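Local coordinates for putative N-acetylneuraminate lyase ([Ruminococcus] gnavus ATCC 29149, PDB 6RB7), which is a putative lyase of the dihydrodipicolinate synthetase family, built as a parallel beta/alpha barrel and assembled from four chains, at residues G59-T64 against L96-K101; G223-F228 against G241-A246; N274-K279 against A325-D330. All coordinates share one frame; numbering follows the deposited sequence.

Contact 1 of 3, residues G59-T64 against L96-K101; sequences GVQGLT and LENVMK
Two neighbouring outer helices of the beta/alpha barrel, 57-70 and 89-103, meet here through Val60, Gln61 and Thr64 on one side and Asn98, Val99 and Lys101 on the other. The axes of the two short segments cross at -45° and come within 8.2 Å. Val60 puts its CG1 methyl across the contact, 3.5 Å from Asn98 CB and 3.7 Å from Val99 CG2; a chi1 of 170°, which sets CG1 opposite the backbone N, sends that branch toward the second helix. One turn further on, Thr64 crosses Val99 at about a right angle, with OG1 3.5 Å from Val99 CA. The same hydroxyl donates to Val60 O at 2.8 Å, so its proton is spent within its own helix. Near the solvent side, the extended Gln61 chain carries NE2 to Asn98 OD1 (2.9 Å, N-H...O 164°), the two amides nearly coplanar, and Lys101 CD packs against NE2. The Asn98 amide is held at both ends: OD1 by Gln61 in its plane and, from within its own helix, by a longer bond from Lys101 NZ above it, ND2 by Ile94 O. This probably fixes its rotation, and one directional amide bond finishes a mostly apolar helix contact.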
# COMPACT_ATOMS: atom_id res chain seq x y z
N GLY A 59 -22.13 4.07 -34.17
CA GLY A 59 -21.15 4.80 -33.34
C GLY A 59 -19.80 4.16 -33.39
O GLY A 59 -18.78 4.86 -33.56
N VAL A 60 -19.76 2.83 -33.27
CA VAL A 60 -18.47 2.08 -33.34
C VAL A 60 -17.83 2.31 -34.72
O VAL A 60 -16.62 2.57 -34.82
CB VAL A 60 -18.66 0.59 -33.02
CG1 VAL A 60 -17.38 -0.19 -33.33
CG2 VAL A 60 -19.14 0.34 -31.61
N GLN A 61 -18.63 2.20 -35.80
CA GLN A 61 -18.05 2.37 -37.14
C GLN A 61 -17.52 3.81 -37.28
O GLN A 61 -16.44 3.98 -37.85
CB GLN A 61 -19.09 2.00 -38.20
CG GLN A 61 -19.44 0.55 -38.20
CD GLN A 61 -20.43 0.22 -39.29
OE1 GLN A 61 -20.59 0.99 -40.25
NE2 GLN A 61 -21.15 -0.88 -39.09
N GLY A 62 -18.24 4.79 -36.75
CA GLY A 62 -17.83 6.20 -36.79
C GLY A 62 -16.48 6.40 -36.13
O GLY A 62 -15.58 7.06 -36.68
N LEU A 63 -16.33 5.85 -34.92
CA LEU A 63 -15.06 6.03 -34.20
C LEU A 63 -13.92 5.28 -34.89
O LEU A 63 -12.79 5.79 -34.92
CB LEU A 63 -15.23 5.61 -32.73
CG LEU A 63 -14.02 5.89 -31.86
CD1 LEU A 63 -13.71 7.37 -31.75
CD2 LEU A 63 -14.22 5.29 -30.48
N THR A 64 -14.20 4.15 -35.51
CA THR A 64 -13.15 3.38 -36.23
C THR A 64 -12.67 4.21 -37.43
O THR A 64 -11.48 4.34 -37.65
CB THR A 64 -13.65 2.01 -36.67
OG1 THR A 64 -14.24 1.31 -35.57
CG2 THR A 64 -12.56 1.21 -37.32
N LEU A 96 -16.39 -5.33 -31.55
CA LEU A 96 -15.26 -5.79 -32.38
C LEU A 96 -15.76 -6.05 -33.82
O LEU A 96 -15.03 -5.71 -34.75
CB LEU A 96 -14.59 -7.00 -31.77
CG LEU A 96 -13.37 -7.49 -32.52
CD1 LEU A 96 -12.25 -6.42 -32.51
CD2 LEU A 96 -12.87 -8.78 -31.91
N GLU A 97 -16.94 -6.62 -33.97
CA GLU A 97 -17.50 -6.85 -35.32
C GLU A 97 -17.58 -5.53 -36.09
O GLU A 97 -17.23 -5.52 -37.27
CB GLU A 97 -18.87 -7.51 -35.20
CG GLU A 97 -18.76 -8.94 -34.79
CD GLU A 97 -20.06 -9.60 -34.36
OE1 GLU A 97 -21.11 -8.95 -34.41
OE2 GLU A 97 -20.01 -10.77 -33.91
N ASN A 98 -18.04 -4.46 -35.45
CA ASN A 98 -18.21 -3.15 -36.12
C ASN A 98 -16.88 -2.47 -36.36
O ASN A 98 -16.74 -1.81 -37.38
CB ASN A 98 -19.25 -2.33 -35.38
CG ASN A 98 -20.65 -2.86 -35.70
OD1 ASN A 98 -21.14 -2.61 -36.81
ND2 ASN A 98 -21.24 -3.61 -34.78
N VAL A 99 -15.87 -2.67 -35.52
CA VAL A 99 -14.51 -2.19 -35.85
C VAL A 99 -14.02 -2.88 -37.12
O VAL A 99 -13.52 -2.22 -38.05
CB VAL A 99 -13.54 -2.43 -34.66
CG1 VAL A 99 -12.10 -2.15 -35.11
CG2 VAL A 99 -13.97 -1.56 -33.48
N MET A 100 -14.12 -4.19 -37.14
CA MET A 100 -13.49 -4.98 -38.23
C MET A 100 -14.25 -4.73 -39.53
O MET A 100 -13.61 -4.78 -40.58
CB MET A 100 -13.47 -6.46 -37.87
CG MET A 100 -12.60 -6.80 -36.65
SD MET A 100 -10.91 -6.17 -36.73
CE MET A 100 -10.17 -7.32 -37.90
N LYS A 101 -15.54 -4.39 -39.44
CA LYS A 101 -16.41 -4.12 -40.62
C LYS A 101 -15.83 -2.96 -41.41
O LYS A 101 -16.05 -2.98 -42.65
CB LYS A 101 -17.84 -3.74 -40.22
CG LYS A 101 -18.88 -4.82 -40.22
CD LYS A 101 -20.28 -4.28 -40.50
CE LYS A 101 -21.39 -5.22 -40.06
NZ LYS A 101 -21.48 -5.35 -38.58

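Contact 2 of 3, residues G223-F228 against G241-A246; sequences GPDEQF and GGTYGA
Asp225 OD2 takes two hydrogen bonds from Thr243, one from OG1 at 2.6 Å and one from the backbone N at 2.8 Å. The hydroxyl uses the anti lone pair of OD2, whereas the amide arrives nearly along the C-O axis. Thr243 holds its OG1 between its own backbone N and carbonyl carbon (chi1 67°), which lets hydroxyl and amide converge on one oxygen; OG1 is also bonded to Tyr251 OH. The other carboxylate oxygen, Asp225 OD1, is hydrogen-bonded to two waters, both 2.8 Å from OD1. One is also bonded to Tyr244 OH; the second donates to OD1 and accepts from Gly242 N, so the carboxylate is tied to the opposing loop both directly and through water. Around this polar centre the packing is close. Gly241 CA sits over the centre of one face of the Tyr244 ring, 3.5 Å above its plane, and also lies 3.1 Å from Asp225 OD1. Tyr244 OH lies at the edge of the Phe228 ring, 3.3 Å from CD2, with the ring planes inclined at 66°. The two loops come after the adjacent parallel strands 219-222 and 238-241 and lead into helices: the arrangement belongs to the loops at the C-terminal ends of the strands of a beta/alpha barrel.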
# COMPACT_ATOMS: atom_id res chain seq x y z
N GLY A 223 1.86 2.21 -21.24
CA GLY A 223 0.47 2.41 -20.79
C GLY A 223 0.20 3.77 -20.17
O GLY A 223 -0.89 4.30 -20.39
N PRO A 224 1.03 4.33 -19.27
CA PRO A 224 0.72 5.62 -18.62
C PRO A 224 0.97 6.78 -19.59
O PRO A 224 2.13 7.11 -19.91
CB PRO A 224 1.67 5.69 -17.42
CG PRO A 224 2.06 4.23 -17.19
CD PRO A 224 2.17 3.68 -18.61
N ASP A 225 -0.12 7.38 -20.09
CA ASP A 225 0.02 8.38 -21.19
C ASP A 225 0.90 9.56 -20.73
O ASP A 225 1.62 10.15 -21.57
CB ASP A 225 -1.36 8.89 -21.58
CG ASP A 225 -2.36 7.82 -22.01
OD1 ASP A 225 -2.03 6.62 -21.95
OD2 ASP A 225 -3.46 8.21 -22.47
N GLU A 226 0.80 9.92 -19.45
CA GLU A 226 1.54 11.06 -18.86
C GLU A 226 3.05 10.81 -18.88
O GLU A 226 3.81 11.75 -18.67
CB GLU A 226 1.09 11.22 -17.40
CG GLU A 226 -0.39 11.55 -17.23
CD GLU A 226 -1.34 10.35 -17.12
OE1 GLU A 226 -0.98 9.18 -17.48
OE2 GLU A 226 -2.48 10.55 -16.60
N GLN A 227 3.47 9.60 -19.11
CA GLN A 227 4.91 9.20 -19.13
C GLN A 227 5.33 8.70 -20.53
O GLN A 227 6.40 8.10 -20.65
CB GLN A 227 5.13 8.13 -18.06
CG GLN A 227 4.75 8.58 -16.67
CD GLN A 227 5.09 7.60 -15.56
OE1 GLN A 227 5.26 8.06 -14.42
NE2 GLN A 227 5.20 6.28 -15.84
N PHE A 228 4.52 8.94 -21.56
CA PHE A 228 4.73 8.43 -22.93
C PHE A 228 6.21 8.53 -23.34
O PHE A 228 6.82 7.49 -23.68
CB PHE A 228 3.80 9.18 -23.88
CG PHE A 228 3.78 8.72 -25.31
CD1 PHE A 228 4.85 8.97 -26.16
CD2 PHE A 228 2.68 8.04 -25.83
CE1 PHE A 228 4.80 8.57 -27.49
CE2 PHE A 228 2.62 7.70 -27.16
CZ PHE A 228 3.69 7.92 -27.98
N GLY A 241 -2.97 3.90 -25.10
CA GLY A 241 -3.36 4.93 -24.15
C GLY A 241 -4.84 5.29 -24.23
O GLY A 241 -5.39 5.38 -25.33
N GLY A 242 -5.42 5.51 -23.07
CA GLY A 242 -6.82 5.92 -22.94
C GLY A 242 -7.09 7.34 -23.37
O GLY A 242 -8.25 7.65 -23.65
N THR A 243 -6.09 8.24 -23.38
CA THR A 243 -6.37 9.66 -23.70
C THR A 243 -6.03 9.93 -25.16
O THR A 243 -6.33 11.02 -25.64
CB THR A 243 -5.61 10.64 -22.82
OG1 THR A 243 -4.21 10.57 -23.08
CG2 THR A 243 -5.90 10.43 -21.36
N TYR A 244 -5.45 8.97 -25.88
CA TYR A 244 -4.95 9.25 -27.24
C TYR A 244 -6.11 9.66 -28.14
O TYR A 244 -5.93 10.53 -29.04
CB TYR A 244 -4.25 8.05 -27.88
CG TYR A 244 -3.02 7.52 -27.21
CD1 TYR A 244 -2.42 8.09 -26.10
CD2 TYR A 244 -2.44 6.39 -27.77
CE1 TYR A 244 -1.30 7.50 -25.52
CE2 TYR A 244 -1.31 5.83 -27.23
CZ TYR A 244 -0.76 6.36 -26.08
OH TYR A 244 0.32 5.74 -25.48
N GLY A 245 -7.27 9.05 -27.98
CA GLY A 245 -8.42 9.34 -28.87
C GLY A 245 -8.92 10.76 -28.77
O GLY A 245 -9.54 11.22 -29.71
N ALA A 246 -8.62 11.47 -27.68
CA ALA A 246 -8.99 12.90 -27.54
C ALA A 246 -8.12 13.77 -28.45
O ALA A 246 -8.49 14.91 -28.72
CB ALA A 246 -8.82 13.34 -26.11
O HOH W 1 0.34 5.40 -22.87
O HOH W 2 -3.84 4.84 -20.73

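Contact 3 of 3, residues N274-K279 against A325-D330; sequences NEIIYK and AQMICD
Apolar packing dominates where Ile276 of helix 263-281 faces Met327 and Ile328 of helix 317-335, the short segments running antiparallel at 170° with their axes 9.9 Å apart. Ile276 CG1 lies 3.7 Å from Met327 CB, the two side chains lying alongside, head to tail. The other branch, CG2, stands opposite the backbone N and meets Ile328 CG1 at 3.8 Å; Ile276 CD1 touches that same carbon, so Ile328 is met by both branches of Ile276. Contacts between the thioether and the aliphatic parts of charged residues form a second group. Met327 turns at its last torsion (chi3 71°), bringing CE to 3.5 Å from Glu275 CG, while SD lies 4.0 Å from Lys279 CG. Both charged chains cross the methionine at about a right angle and offer it methylene groups. Polar bonds make up the third group, and none spans the two segments: Gln326 NE2 donates to Asp330 OD1 along its own helix, and Lys279 NZ forms a salt bridge with Glu323. Cohesion between the segments therefore rests on dispersion and hydrophobic burial, with the Met327 side chain, the most buried by this contact, lying between the two helices, while the Lys279-Glu323 salt bridge ties the same helices just beyond the segments.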
# COMPACT_ATOMS: atom_id res chain seq x y z
N ASN A 274 -0.11 16.45 -21.04
CA ASN A 274 -0.34 16.18 -19.61
C ASN A 274 -1.27 17.26 -19.04
O ASN A 274 -2.20 16.89 -18.25
CB ASN A 274 0.96 16.04 -18.83
CG ASN A 274 1.70 14.78 -19.19
OD1 ASN A 274 1.33 14.09 -20.16
ND2 ASN A 274 2.73 14.42 -18.42
N GLU A 275 -1.06 18.53 -19.40
CA GLU A 275 -1.95 19.62 -18.92
C GLU A 275 -3.40 19.33 -19.32
O GLU A 275 -4.32 19.57 -18.50
CB GLU A 275 -1.42 20.93 -19.51
CG GLU A 275 -2.12 22.17 -19.02
CD GLU A 275 -1.62 23.46 -19.69
OE1 GLU A 275 -1.36 23.48 -20.96
OE2 GLU A 275 -1.49 24.46 -18.95
N ILE A 276 -3.60 18.86 -20.54
CA ILE A 276 -4.95 18.50 -21.02
C ILE A 276 -5.49 17.35 -20.18
O ILE A 276 -6.65 17.38 -19.77
CB ILE A 276 -4.93 18.20 -22.54
CG1 ILE A 276 -4.66 19.48 -23.32
CG2 ILE A 276 -6.19 17.49 -23.00
CD1 ILE A 276 -4.10 19.27 -24.67
N ILE A 277 -4.70 16.30 -19.94
CA ILE A 277 -5.17 15.17 -19.13
C ILE A 277 -5.60 15.67 -17.75
O ILE A 277 -6.68 15.27 -17.26
CB ILE A 277 -4.10 14.07 -19.03
CG1 ILE A 277 -3.81 13.48 -20.41
CG2 ILE A 277 -4.51 13.02 -18.01
CD1 ILE A 277 -2.64 12.55 -20.42
N TYR A 278 -4.78 16.51 -17.12
CA TYR A 278 -5.11 16.97 -15.76
C TYR A 278 -6.42 17.78 -15.80
O TYR A 278 -7.28 17.57 -14.90
CB TYR A 278 -3.96 17.74 -15.14
CG TYR A 278 -2.63 17.01 -15.14
CD1 TYR A 278 -2.56 15.63 -15.05
CD2 TYR A 278 -1.46 17.71 -15.32
CE1 TYR A 278 -1.34 14.98 -15.11
CE2 TYR A 278 -0.23 17.07 -15.34
CZ TYR A 278 -0.17 15.70 -15.24
OH TYR A 278 1.02 15.04 -15.32
N LYS A 279 -6.61 18.57 -16.84
CA LYS A 279 -7.87 19.33 -16.98
C LYS A 279 -9.05 18.35 -17.15
O LYS A 279 -10.08 18.50 -16.47
CB LYS A 279 -7.77 20.28 -18.17
CG LYS A 279 -9.04 21.13 -18.39
CD LYS A 279 -9.36 22.05 -17.28
CE LYS A 279 -8.30 23.07 -17.00
NZ LYS A 279 -8.84 24.11 -16.07
N ALA A 325 -11.27 20.96 -24.66
CA ALA A 325 -11.42 20.87 -26.13
C ALA A 325 -10.63 22.00 -26.80
O ALA A 325 -9.95 21.73 -27.78
CB ALA A 325 -12.89 20.89 -26.52
N GLN A 326 -10.69 23.21 -26.27
CA GLN A 326 -9.93 24.35 -26.81
C GLN A 326 -8.43 24.13 -26.62
O GLN A 326 -7.64 24.46 -27.54
CB GLN A 326 -10.40 25.69 -26.20
CG GLN A 326 -9.71 26.87 -26.87
CD GLN A 326 -10.18 27.03 -28.29
OE1 GLN A 326 -11.38 26.98 -28.55
NE2 GLN A 326 -9.25 27.20 -29.22
N MET A 327 -8.02 23.59 -25.46
CA MET A 327 -6.58 23.33 -25.22
C MET A 327 -6.05 22.37 -26.30
O MET A 327 -4.89 22.54 -26.77
CB MET A 327 -6.34 22.75 -23.82
CG MET A 327 -6.65 23.75 -22.73
SD MET A 327 -6.83 23.01 -21.10
CE MET A 327 -5.15 22.56 -20.76
N ILE A 328 -6.84 21.38 -26.67
CA ILE A 328 -6.42 20.40 -27.70
C ILE A 328 -6.28 21.15 -29.04
O ILE A 328 -5.28 20.95 -29.73
CB ILE A 328 -7.44 19.25 -27.76
CG1 ILE A 328 -7.31 18.39 -26.50
CG2 ILE A 328 -7.26 18.43 -29.01
CD1 ILE A 328 -8.53 17.52 -26.22
N CYS A 329 -7.27 21.96 -29.41
CA CYS A 329 -7.21 22.72 -30.69
C CYS A 329 -5.95 23.61 -30.70
O CYS A 329 -5.22 23.65 -31.73
CB CYS A 329 -8.44 23.60 -30.84
SG CYS A 329 -9.93 22.62 -31.12
N ASP A 330 -5.68 24.29 -29.59
CA ASP A 330 -4.55 25.25 -29.53
C ASP A 330 -3.22 24.50 -29.59
O ASP A 330 -2.30 24.93 -30.30
CB ASP A 330 -4.63 26.08 -28.25
CG ASP A 330 -5.80 27.08 -28.24
OD1 ASP A 330 -6.42 27.30 -29.28
OD2 ASP A 330 -6.05 27.64 -27.18

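Contacts 1 and 3 both join pairs of helices, whereas contact 2 joins two loops. Contact 2 is the most central, its centre about 8 Å from that of the chain, against about 16 Å and 19 Å for the centres of contacts 1 and 3, and its chemistry is the most polar: a buried carboxylate with waters. Contact 1 is also mostly buried but mixes methyl packing with an amide bond, and contact 3, only partly buried, is apolar between its segments. Contacts 2 and 3 touch, with Ile277 packing against Glu226 and Thr243, and both reach the second subunit. Contact 1 stands apart, its centre about 21 Å from that of contact 2.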